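Local coordinates for 2-hydroxychromene-2-carboxylate isomerase (Pseudomonas putida, PDB 2IMF), which catalyses the reversible, glutathione-dependent isomerisation of 2-hydroxychromene-2-carboxylate to trans-o-hydroxybenzylidenepyruvate in the breakdown of naphthalene, at residues S11-L16 / K64-R69; V79-Y84 / A112-G117; S86-I91 / D121-P126. One frame throughout, in Å; residues are numbered along the deposited sequence. Where two conformers were deposited one is given.

Interaction 1: residues S11-L16 / K64-R69; sequences SPFSYL and KVDLQR. With GSH (glutathione), chain E; TOM (4-(2-methoxyphenyl)-2-oxobut-3-enoic acid), chain F.
Leu-67 packs against Pro-12, Phe-13 and Leu-16 where the first helix of the thioredoxin fold, 12-28, meets helix 57-74 of the DsbA-like helical part; the two short helical segments run nearly parallel (10°). The apolar contacts divide between the two methyls of Leu-67. CD1 meets the pyrrolidine of Pro-12, 3.6 Å from its CG, while CD2 reaches Leu-16 CD1. CD2 also makes a CH-pi contact with Phe-13, lying 3.5 Å from the ring centroid and 15° off its normal. CB1 of glutathione covers the opposite face, which leaves this ring clamped between protein and cofactor. CG of Phe-13 stands anti to the carbonyl carbon (chi1 -71°), directing the ring between the two.

The one polar neighbour across the contact is Asp-66, whose OD2 lies in the plane of the Phe-13 ring, 3.5 Å from CE1; its carboxylate is also salt-bridged through OD1 to Arg-183 of the second subunit.

Towards the ligands, CD of Pro-12 rests on the aromatic ring of the substrate analogue. OG of Ser-11, the N-cap residue and inferred nucleophile, shares a hydrogen bond with Ser-14 OG and lies 3.2 Å from SG2 of glutathione.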
loop_
_atom_site.group_PDB
_atom_site.type_symbol
_atom_site.label_atom_id
_atom_site.label_comp_id
_atom_site.label_asym_id
_atom_site.label_seq_id
_atom_site.Cartn_x
_atom_site.Cartn_y
_atom_site.Cartn_z
ATOM N N SER A 11 -4.250 -14.144 -3.063
ATOM C CA SER A 11 -3.553 -12.848 -2.940
ATOM C C SER A 11 -2.088 -12.901 -3.290
ATOM O O SER A 11 -1.342 -13.537 -2.583
ATOM C CB SER A 11 -3.776 -12.361 -1.522
ATOM O OG SER A 11 -2.915 -11.247 -1.188
ATOM N N PRO A 12 -1.703 -12.190 -4.350
ATOM C CA PRO A 12 -0.275 -12.177 -4.690
ATOM C C PRO A 12 0.569 -11.395 -3.675
ATOM O O PRO A 12 1.730 -11.709 -3.525
ATOM C CB PRO A 12 -0.244 -11.496 -6.079
ATOM C CG PRO A 12 -1.474 -10.616 -6.092
ATOM C CD PRO A 12 -2.552 -11.383 -5.281
ATOM N N PHE A 13 0.007 -10.387 -3.006
ATOM C CA PHE A 13 0.756 -9.736 -1.944
ATOM C C PHE A 13 0.946 -10.688 -0.783
ATOM O O PHE A 13 1.985 -10.616 -0.090
ATOM C CB PHE A 13 0.004 -8.459 -1.569
ATOM C CG PHE A 13 0.116 -7.398 -2.658
ATOM C CD1 PHE A 13 1.304 -6.717 -2.879
ATOM C CD2 PHE A 13 -0.961 -7.144 -3.457
ATOM C CE1 PHE A 13 1.409 -5.762 -3.872
ATOM C CE2 PHE A 13 -0.887 -6.149 -4.478
ATOM C CZ PHE A 13 0.305 -5.500 -4.680
ATOM N N SER A 14 0.034 -11.628 -0.588
ATOM C CA SER A 14 0.219 -12.656 0.431
ATOM C C SER A 14 1.291 -13.678 0.081
ATOM O O SER A 14 2.010 -14.179 0.968
ATOM C CB SER A 14 -1.083 -13.370 0.747
ATOM O OG SER A 14 -2.019 -12.486 1.353
ATOM N N TYR A 15 1.436 -13.972 -1.239
ATOM C CA TYR A 15 2.454 -14.858 -1.717
ATOM C C TYR A 15 3.774 -14.212 -1.370
ATOM O O TYR A 15 4.690 -14.869 -0.824
ATOM C CB TYR A 15 2.328 -14.966 -3.226
ATOM C CG TYR A 15 3.540 -15.498 -3.918
ATOM C CD1 TYR A 15 3.975 -16.812 -3.708
ATOM C CD2 TYR A 15 4.204 -14.710 -4.857
ATOM C CE1 TYR A 15 5.098 -17.319 -4.457
ATOM C CE2 TYR A 15 5.287 -15.209 -5.605
ATOM C CZ TYR A 15 5.729 -16.514 -5.337
ATOM O OH TYR A 15 6.810 -17.073 -6.010
ATOM N N LEU A 16 3.933 -12.914 -1.671
ATOM C CA LEU A 16 5.188 -12.204 -1.363
ATOM C C LEU A 16 5.443 -12.215 0.163
ATOM O O LEU A 16 6.546 -12.511 0.648
ATOM C CB LEU A 16 5.082 -10.765 -1.789
ATOM C CG LEU A 16 5.090 -10.569 -3.324
ATOM C CD1 LEU A 16 4.755 -9.126 -3.654
ATOM C CD2 LEU A 16 6.496 -10.960 -3.932
ATOM N N LYS A 64 0.387 -5.091 -11.216
ATOM C CA LYS A 64 1.185 -6.154 -11.821
ATOM C C LYS A 64 2.668 -5.764 -11.899
ATOM O O LYS A 64 3.584 -6.582 -11.650
ATOM C CB LYS A 64 0.655 -6.511 -13.199
ATOM C CG LYS A 64 -0.550 -7.371 -13.114
ATOM C CD LYS A 64 -1.184 -7.584 -14.500
ATOM C CE LYS A 64 -2.295 -8.555 -14.352
ATOM N NZ LYS A 64 -3.097 -8.553 -15.632
ATOM N N VAL A 65 2.943 -4.485 -12.192
ATOM C CA VAL A 65 4.282 -3.983 -12.219
ATOM C C VAL A 65 4.895 -3.998 -10.809
ATOM O O VAL A 65 6.037 -4.413 -10.529
ATOM C CB VAL A 65 4.349 -2.589 -12.886
ATOM C CG1 VAL A 65 5.720 -2.019 -12.782
ATOM C CG2 VAL A 65 3.886 -2.702 -14.350
ATOM N N ASP A 66 4.152 -3.499 -9.812
ATOM C CA ASP A 66 4.591 -3.499 -8.415
ATOM C C ASP A 66 4.931 -4.912 -7.992
ATOM O O ASP A 66 5.975 -5.175 -7.356
ATOM C CB ASP A 66 3.433 -2.940 -7.561
ATOM C CG ASP A 66 3.868 -2.637 -6.146
ATOM O OD1 ASP A 66 5.021 -2.231 -5.867
ATOM O OD2 ASP A 66 3.084 -2.964 -5.220
ATOM N N LEU A 67 4.026 -5.850 -8.306
ATOM C CA LEU A 67 4.275 -7.261 -7.960
ATOM C C LEU A 67 5.563 -7.802 -8.555
ATOM O O LEU A 67 6.306 -8.467 -7.868
ATOM C CB LEU A 67 3.072 -8.111 -8.347
ATOM C CG LEU A 67 1.834 -7.847 -7.457
ATOM C CD1 LEU A 67 0.586 -8.438 -8.123
ATOM C CD2 LEU A 67 2.005 -8.404 -6.035
ATOM N N GLN A 68 5.820 -7.483 -9.823
ATOM C CA GLN A 68 7.112 -7.919 -10.391
ATOM C C GLN A 68 8.325 -7.257 -9.747
ATOM O O GLN A 68 9.367 -7.870 -9.571
ATOM C CB GLN A 68 7.166 -7.680 -11.872
ATOM C CG GLN A 68 6.222 -8.583 -12.641
ATOM C CD GLN A 68 6.408 -10.099 -12.404
ATOM O OE1 GLN A 68 7.513 -10.625 -12.456
ATOM N NE2 GLN A 68 5.330 -10.793 -12.113
ATOM N N ARG A 69 8.161 -5.994 -9.364
ATOM C CA ARG A 69 9.269 -5.328 -8.685
ATOM C C ARG A 69 9.581 -6.036 -7.400
ATOM O O ARG A 69 10.728 -6.295 -7.051
ATOM C CB ARG A 69 8.953 -3.837 -8.431
ATOM C CG ARG A 69 9.016 -3.005 -9.673
ATOM C CD ARG A 69 8.216 -1.692 -9.423
ATOM N NE ARG A 69 8.446 -0.859 -10.603
ATOM C CZ ARG A 69 7.651 0.153 -10.941
ATOM N NH1 ARG A 69 6.666 0.536 -10.132
ATOM N NH2 ARG A 69 7.888 0.897 -12.014
HETATM N N1 GSH E . 0.361 -2.378 -0.392
HETATM C CA1 GSH E . 0.059 -3.761 -0.205
HETATM C C1 GSH E . 1.221 -4.684 -0.115
HETATM O O11 GSH E . 1.060 -5.829 0.314
HETATM O O12 GSH E . 2.199 -4.191 -0.719
HETATM C CB1 GSH E . -1.299 -4.171 -0.762
HETATM C CG1 GSH E . -1.973 -5.400 -0.152
HETATM C CD1 GSH E . -3.293 -5.661 -0.822
HETATM O OE1 GSH E . -3.705 -4.849 -1.790
HETATM N N2 GSH E . -4.016 -6.698 -0.470
HETATM C CA2 GSH E . -5.377 -6.940 -0.930
HETATM C C2 GSH E . -6.408 -6.582 0.050
HETATM O O2 GSH E . -6.232 -6.964 1.333
HETATM C CB2 GSH E . -5.504 -8.461 -1.263
HETATM S SG2 GSH E . -4.561 -8.933 -2.764
HETATM N N3 GSH E . -7.447 -5.880 -0.298
HETATM C CA3 GSH E . -8.334 -5.355 0.740
HETATM C C3 GSH E . -8.305 -3.845 0.676
HETATM O O31 GSH E . -8.980 -3.222 1.515
HETATM O O32 GSH E . -7.655 -3.257 -0.251
HETATM O O8 TOM F . -8.043 -7.063 -5.733
HETATM C C9 TOM F . -8.185 -7.829 -4.787
HETATM C C10 TOM F . -9.456 -8.183 -4.210
HETATM O O11 TOM F . -9.979 -7.300 -3.488
HETATM O O10 TOM F . -9.912 -9.334 -4.371
HETATM C C8 TOM F . -7.034 -8.431 -4.042
HETATM C C7 TOM F . -5.762 -8.223 -4.294
HETATM C C1 TOM F . -5.111 -8.412 -5.650
HETATM C C6 TOM F . -4.209 -7.428 -6.003
HETATM C C5 TOM F . -3.576 -7.494 -7.240
HETATM C C4 TOM F . -3.822 -8.604 -8.066
HETATM C C3 TOM F . -4.709 -9.600 -7.718
HETATM C C2 TOM F . -5.352 -9.487 -6.471
HETATM O O2 TOM F . -6.219 -10.419 -6.015
HETATM C C11 TOM F . -6.190 -11.625 -6.782
#

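Interaction 2: residues V79-Y84 / A112-G117; sequences VFPANY and AVWGEG. With TOM (4-(2-methoxyphenyl)-2-oxobut-3-enoic acid), chain F.
Trp-114 drives the edge of its six-membered ring into the face of Phe-80, a T-shaped pair with centroids 4.8 Å apart and planes at 80°, in which CZ3 stands over the centre of the phenyl ring. One face of the indole is taken by Pro-81, whose CD makes a CH-pi contact 3.5 Å from the six-ring centroid, almost on its normal. CH2 of the tryptophan also reaches the edge of Tyr-84, 3.9 Å from CE1. Phe-80 and the substrate-binding Tyr-84 wall the substrate pocket, with Trp-114 behind them: the methoxy carbon C11 of the bound analogue lies over one face of Tyr-84, 3.3 Å from CE1, and at the edge of Trp-114, while C4 of its ring sits at the edge of Phe-80. The indole is fixed in rotation by its NE1, which donates to Phe-9 O, and by the proline and phenylalanine around it.

All this happens where helix 99-115 of the DsbA-like helical part ends, in a wider pi-type turn, beside the loop that follows helix 57-74. Gly-117 leaves the helix with a positive phi of 75°, and its CA packs close to Val-79, 3.4 Å from Val-79 O. The backbones are joined by a nearly straight hydrogen bond from Val-79 N to Trp-114 O, 2.8 Å long. Further on, Pro-81 CA approaches Gly-117 O at 3.4 Å in a CA-H...O contact. Two waters complete the seam: both donate to Gly-117 O, one also donating to Phe-80 O and the other accepting from Ala-82 N, 2.9 Å away.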
loop_
_atom_site.group_PDB
_atom_site.type_symbol
_atom_site.label_atom_id
_atom_site.label_comp_id
_atom_site.label_asym_id
_atom_site.label_seq_id
_atom_site.Cartn_x
_atom_site.Cartn_y
_atom_site.Cartn_z
ATOM N N VAL A 79 3.846 -15.464 -11.128
ATOM C CA VAL A 79 3.101 -15.723 -12.358
ATOM C C VAL A 79 1.606 -15.763 -12.035
ATOM O O VAL A 79 1.215 -16.526 -11.152
ATOM C CB VAL A 79 3.524 -17.059 -12.962
ATOM C CG1 VAL A 79 2.700 -17.369 -14.236
ATOM C CG2 VAL A 79 5.051 -17.068 -13.153
ATOM N N PHE A 80 0.765 -14.927 -12.646
ATOM C CA PHE A 80 -0.657 -14.912 -12.416
ATOM C C PHE A 80 -1.281 -16.226 -12.845
ATOM O O PHE A 80 -1.135 -16.687 -13.991
ATOM C CB PHE A 80 -1.325 -13.769 -13.153
ATOM C CG PHE A 80 -1.339 -12.483 -12.356
ATOM C CD1 PHE A 80 -0.160 -11.796 -12.094
ATOM C CD2 PHE A 80 -2.529 -12.013 -11.855
ATOM C CE1 PHE A 80 -0.173 -10.642 -11.315
ATOM C CE2 PHE A 80 -2.574 -10.872 -11.106
ATOM C CZ PHE A 80 -1.382 -10.187 -10.817
ATOM N N PRO A 81 -2.081 -16.805 -11.936
ATOM C CA PRO A 81 -2.903 -17.952 -12.345
ATOM C C PRO A 81 -4.115 -17.483 -13.152
ATOM O O PRO A 81 -4.413 -16.287 -13.174
ATOM C CB PRO A 81 -3.353 -18.531 -10.990
ATOM C CG PRO A 81 -3.557 -17.305 -10.130
ATOM C CD PRO A 81 -2.330 -16.420 -10.522
ATOM N N ALA A 82 -4.856 -18.454 -13.751
ATOM C CA ALA A 82 -5.950 -18.106 -14.652
ATOM C C ALA A 82 -7.184 -17.641 -13.916
ATOM O O ALA A 82 -8.115 -17.031 -14.495
ATOM C CB ALA A 82 -6.248 -19.299 -15.533
ATOM N N ASN A 83 -7.253 -17.910 -12.617
ATOM C CA ASN A 83 -8.361 -17.467 -11.838
ATOM C C ASN A 83 -7.970 -17.329 -10.366
ATOM O O ASN A 83 -6.836 -17.710 -10.028
ATOM C CB ASN A 83 -9.608 -18.394 -11.968
ATOM C CG ASN A 83 -9.393 -19.786 -11.411
ATOM O OD1 ASN A 83 -9.141 -19.928 -10.205
ATOM N ND2 ASN A 83 -9.511 -20.827 -12.262
ATOM N N TYR A 84 -8.885 -16.798 -9.572
ATOM C CA TYR A 84 -8.642 -16.505 -8.139
ATOM C C TYR A 84 -9.550 -17.334 -7.239
ATOM O O TYR A 84 -9.886 -16.922 -6.126
ATOM C CB TYR A 84 -8.888 -15.013 -7.885
ATOM C CG TYR A 84 -8.079 -14.142 -8.766
ATOM C CD1 TYR A 84 -6.709 -14.225 -8.752
ATOM C CD2 TYR A 84 -8.672 -13.230 -9.630
ATOM C CE1 TYR A 84 -5.926 -13.388 -9.549
ATOM C CE2 TYR A 84 -7.897 -12.371 -10.444
ATOM C CZ TYR A 84 -6.542 -12.500 -10.413
ATOM O OH TYR A 84 -5.794 -11.658 -11.206
ATOM N N ALA A 112 2.969 -23.075 -5.983
ATOM C CA ALA A 112 2.226 -23.600 -7.153
ATOM C C ALA A 112 1.362 -22.523 -7.790
ATOM O O ALA A 112 1.436 -22.292 -9.030
ATOM C CB ALA A 112 1.321 -24.739 -6.706
ATOM N N VAL A 113 0.538 -21.814 -7.008
ATOM C CA VAL A 113 -0.438 -20.875 -7.563
ATOM C C VAL A 113 0.234 -19.589 -8.047
ATOM O O VAL A 113 0.035 -19.200 -9.187
ATOM C CB VAL A 113 -1.536 -20.544 -6.483
ATOM C CG1 VAL A 113 -2.509 -19.455 -7.008
ATOM C CG2 VAL A 113 -2.330 -21.804 -6.108
ATOM N N TRP A 114 1.134 -18.993 -7.269
ATOM C CA TRP A 114 1.668 -17.706 -7.629
ATOM C C TRP A 114 3.102 -17.803 -8.104
ATOM O O TRP A 114 3.564 -16.874 -8.765
ATOM C CB TRP A 114 1.492 -16.705 -6.453
ATOM C CG TRP A 114 0.197 -16.220 -6.335
ATOM C CD1 TRP A 114 -0.769 -16.622 -5.448
ATOM C CD2 TRP A 114 -0.423 -15.273 -7.205
ATOM N NE1 TRP A 114 -1.965 -15.973 -5.713
ATOM C CE2 TRP A 114 -1.756 -15.128 -6.805
ATOM C CE3 TRP A 114 0.036 -14.528 -8.309
ATOM C CZ2 TRP A 114 -2.632 -14.221 -7.418
ATOM C CZ3 TRP A 114 -0.787 -13.640 -8.900
ATOM C CH2 TRP A 114 -2.131 -13.496 -8.473
ATOM N N GLY A 115 3.824 -18.847 -7.768
ATOM C CA GLY A 115 5.169 -19.044 -8.323
ATOM C C GLY A 115 5.107 -19.612 -9.717
ATOM O O GLY A 115 5.903 -19.220 -10.599
ATOM N N GLU A 116 4.213 -20.568 -9.941
ATOM C CA GLU A 116 4.012 -21.221 -11.260
ATOM C C GLU A 116 2.769 -20.820 -12.007
ATOM O O GLU A 116 2.627 -21.166 -13.186
ATOM C CB GLU A 116 4.015 -22.735 -11.060
ATOM C CG GLU A 116 5.307 -23.288 -10.528
ATOM C CD GLU A 116 5.255 -24.788 -10.519
ATOM O OE1 GLU A 116 5.129 -25.382 -11.596
ATOM O OE2 GLU A 116 5.282 -25.395 -9.448
ATOM N N GLY A 117 1.859 -20.106 -11.386
ATOM C CA GLY A 117 0.654 -19.738 -12.084
ATOM C C GLY A 117 -0.367 -20.859 -12.258
ATOM O O GLY A 117 -1.202 -20.777 -13.185
HETATM O O8 TOM F . -8.043 -7.063 -5.733
HETATM C C9 TOM F . -8.185 -7.829 -4.787
HETATM C C10 TOM F . -9.456 -8.183 -4.210
HETATM O O11 TOM F . -9.979 -7.300 -3.488
HETATM O O10 TOM F . -9.912 -9.334 -4.371
HETATM C C8 TOM F . -7.034 -8.431 -4.042
HETATM C C7 TOM F . -5.762 -8.223 -4.294
HETATM C C1 TOM F . -5.111 -8.412 -5.650
HETATM C C6 TOM F . -4.209 -7.428 -6.003
HETATM C C5 TOM F . -3.576 -7.494 -7.240
HETATM C C4 TOM F . -3.822 -8.604 -8.066
HETATM C C3 TOM F . -4.709 -9.600 -7.718
HETATM C C2 TOM F . -5.352 -9.487 -6.471
HETATM O O2 TOM F . -6.219 -10.419 -6.015
HETATM C C11 TOM F . -6.190 -11.625 -6.782
HETATM O O HOH W 1 -0.902 -18.998 -15.282
HETATM O O HOH W 2 -3.636 -21.009 -14.326
#

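Interaction 3: residues S86-I91 / D121-P126; sequences SRRMNI and DLESLP
Arg-88 and Met-89, consecutive residues in the first turn of helix 87-92, face the type I beta turn Leu-122 to Leu-125, closed by Leu-125 N bonding to Leu-122 O at 2.9 Å, from which the chain passes into helix 125-133. Arg-88 carries the polar half of the contact. Both residues were built in two conformers, and the geometry given is that of one. CG of Arg-88 is anti to the backbone N (chi1 161°) and the chain bends at chi3, which takes the guanidinium across to the turn. There NH1 forms a salt bridge with Glu-123 OE2 at 3.0 Å, meeting it nearly along its C-O axis, although the oxygen sits 25° out of the guanidinium plane; NH2 adds a weak bond to the same oxygen. The bonds are bent, and the guanidinium and carboxylate planes are turned 40° apart, far from the flat, paired geometry of a two-oxygen bridge. NE uses its N-H on a water in the guanidinium plane, 2.7 Å away, and that water donates in turn to Leu-122 O at 2.8 Å. Leu-122 O thus accepts from both the turn and the water.

Beside the charged group the packing is apolar. Pro-126 CG touches Arg-88 CD at 3.9 Å, with the two side chains at about a right angle. Met-89, folded at chi2 and chi3, lays CG against Leu-125 CD2, again at 3.9 Å, with SD near the same branch. Leu-144 of helix 137-145 covers Arg-88 and Pro-126 from outside the contact. This is helix-to-turn packing away from the ligands, within the all-helical insertion between strands 31-36 and 170-173 that marks a DsbA-like thioredoxin fold.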
loop_
_atom_site.group_PDB
_atom_site.type_symbol
_atom_site.label_atom_id
_atom_site.label_comp_id
_atom_site.label_asym_id
_atom_site.label_seq_id
_atom_site.Cartn_x
_atom_site.Cartn_y
_atom_site.Cartn_z
ATOM N N SER A 86 -9.732 -19.565 -4.817
ATOM C CA SER A 86 -8.859 -20.088 -3.782
ATOM C C SER A 86 -9.592 -20.812 -2.670
ATOM O O SER A 86 -8.932 -21.292 -1.760
ATOM C CB SER A 86 -8.123 -18.894 -3.162
ATOM O OG SER A 86 -9.112 -17.947 -2.737
ATOM N N ARG A 87 -10.914 -20.983 -2.742
ATOM C CA ARG A 87 -11.618 -21.538 -1.582
ATOM C C ARG A 87 -11.154 -22.924 -1.209
ATOM O O ARG A 87 -10.899 -23.195 -0.023
ATOM C CB ARG A 87 -13.103 -21.623 -1.919
ATOM C CG ARG A 87 -13.948 -22.275 -0.786
ATOM C CD ARG A 87 -15.488 -22.348 -1.071
ATOM N NE ARG A 87 -16.047 -21.253 -1.859
ATOM C CZ ARG A 87 -16.291 -20.009 -1.433
ATOM N NH1 ARG A 87 -16.000 -19.638 -0.187
ATOM N NH2 ARG A 87 -16.818 -19.120 -2.279
ATOM N N ARG A 88 -11.011 -23.835 -2.170
ATOM C CA ARG A 88 -10.645 -25.208 -1.844
ATOM C C ARG A 88 -9.289 -25.294 -1.165
ATOM O O ARG A 88 -9.114 -25.988 -0.161
ATOM C CB ARG A 88 -10.706 -26.074 -3.124
ATOM C CG ARG A 88 -9.944 -27.410 -3.074
ATOM C CD ARG A 88 -10.472 -28.492 -4.067
ATOM N NE ARG A 88 -10.223 -28.197 -5.484
ATOM C CZ ARG A 88 -11.016 -28.542 -6.496
ATOM N NH1 ARG A 88 -12.148 -29.215 -6.296
ATOM N NH2 ARG A 88 -10.679 -28.201 -7.729
ATOM N N MET A 89 -8.282 -24.586 -1.740
ATOM C CA MET A 89 -6.975 -24.652 -1.145
ATOM C C MET A 89 -6.903 -23.931 0.198
ATOM O O MET A 89 -6.092 -24.331 1.055
ATOM C CB MET A 89 -5.813 -24.295 -2.086
ATOM C CG MET A 89 -5.800 -25.088 -3.410
ATOM S SD MET A 89 -5.826 -26.875 -3.276
ATOM C CE MET A 89 -4.191 -27.222 -2.659
ATOM N N ASN A 90 -7.660 -22.857 0.348
ATOM C CA ASN A 90 -7.710 -22.207 1.683
ATOM C C ASN A 90 -8.239 -23.205 2.750
ATOM O O ASN A 90 -7.696 -23.300 3.855
ATOM C CB ASN A 90 -8.660 -20.985 1.618
ATOM C CG ASN A 90 -8.086 -19.758 0.927
ATOM O OD1 ASN A 90 -6.903 -19.682 0.623
ATOM N ND2 ASN A 90 -8.981 -18.794 0.692
ATOM N N ILE A 91 -9.367 -23.865 2.388
ATOM C CA ILE A 91 -9.922 -24.871 3.296
ATOM C C ILE A 91 -8.896 -25.984 3.592
ATOM O O ILE A 91 -8.714 -26.456 4.743
ATOM C CB ILE A 91 -11.131 -25.467 2.687
ATOM C CG1 ILE A 91 -12.294 -24.481 2.695
ATOM C CG2 ILE A 91 -11.455 -26.761 3.466
ATOM C CD1 ILE A 91 -13.576 -24.875 1.846
ATOM N N ASP A 121 -8.075 -23.687 -8.393
ATOM C CA ASP A 121 -9.142 -24.646 -8.472
ATOM C C ASP A 121 -8.867 -25.776 -9.443
ATOM O O ASP A 121 -9.805 -26.593 -9.703
ATOM C CB ASP A 121 -10.476 -23.936 -8.772
ATOM C CG ASP A 121 -10.525 -23.324 -10.161
ATOM O OD1 ASP A 121 -9.478 -23.324 -10.859
ATOM O OD2 ASP A 121 -11.651 -22.802 -10.508
ATOM N N LEU A 122 -7.599 -25.930 -9.894
ATOM C CA LEU A 122 -7.258 -27.088 -10.710
ATOM C C LEU A 122 -7.701 -28.372 -10.009
ATOM O O LEU A 122 -7.315 -28.632 -8.843
ATOM C CB LEU A 122 -5.741 -27.044 -10.966
ATOM C CG LEU A 122 -5.225 -28.289 -11.699
ATOM C CD1 LEU A 122 -5.755 -28.351 -13.151
ATOM C CD2 LEU A 122 -3.707 -28.321 -11.686
ATOM N N GLU A 123 -8.402 -29.282 -10.702
ATOM C CA GLU A 123 -9.003 -30.418 -10.042
ATOM C C GLU A 123 -7.948 -31.379 -9.481
ATOM O O GLU A 123 -8.159 -31.995 -8.424
ATOM C CB GLU A 123 -9.904 -31.155 -11.040
ATOM C CG GLU A 123 -11.298 -30.516 -11.108
ATOM C CD GLU A 123 -12.277 -31.144 -10.100
ATOM O OE1 GLU A 123 -12.825 -32.232 -10.397
ATOM O OE2 GLU A 123 -12.479 -30.566 -8.999
ATOM N N SER A 124 -6.792 -31.424 -10.127
ATOM C CA SER A 124 -5.715 -32.290 -9.681
ATOM C C SER A 124 -4.810 -31.633 -8.665
ATOM O O SER A 124 -3.815 -32.268 -8.209
ATOM C CB SER A 124 -4.865 -32.777 -10.855
ATOM O OG SER A 124 -4.543 -31.661 -11.667
ATOM N N LEU A 125 -5.002 -30.356 -8.350
ATOM C CA LEU A 125 -4.036 -29.735 -7.408
ATOM C C LEU A 125 -4.037 -30.365 -5.992
ATOM O O LEU A 125 -2.906 -30.562 -5.493
ATOM C CB LEU A 125 -4.233 -28.203 -7.369
ATOM C CG LEU A 125 -3.272 -27.396 -6.505
ATOM C CD1 LEU A 125 -1.805 -27.517 -7.012
ATOM C CD2 LEU A 125 -3.736 -25.922 -6.606
ATOM N N PRO A 126 -5.191 -30.766 -5.428
ATOM C CA PRO A 126 -5.082 -31.457 -4.151
ATOM C C PRO A 126 -4.193 -32.696 -4.262
ATOM O O PRO A 126 -3.386 -32.944 -3.335
ATOM C CB PRO A 126 -6.543 -31.778 -3.844
ATOM C CG PRO A 126 -7.270 -30.643 -4.457
ATOM C CD PRO A 126 -6.590 -30.456 -5.794
HETATM O O HOH W 3 -7.922 -27.240 -6.500
#

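The three contacts follow one another across the fold: interaction 1 lies about 11 Å from interaction 2, centre to centre, interaction 2 about 12 Å from interaction 3, and the outer two are about 20 Å apart without touching. Interactions 1 and 2 meet where Pro-12 and Tyr-15 pack on Trp-114 and Lys-64 on Phe-80, and both border the bound substrate analogue. Asn-83 links interaction 2 to interaction 3 through a probable hydrogen bond to Asp-121. Along the sequence interaction 1 closes first, whereas 2 and 3 alternate, with helix 87-92 followed by helix 99-115 and then helix 125-133. The active site therefore sits at the thioredoxin-helical boundary, with interaction 3 farther out in the helical part.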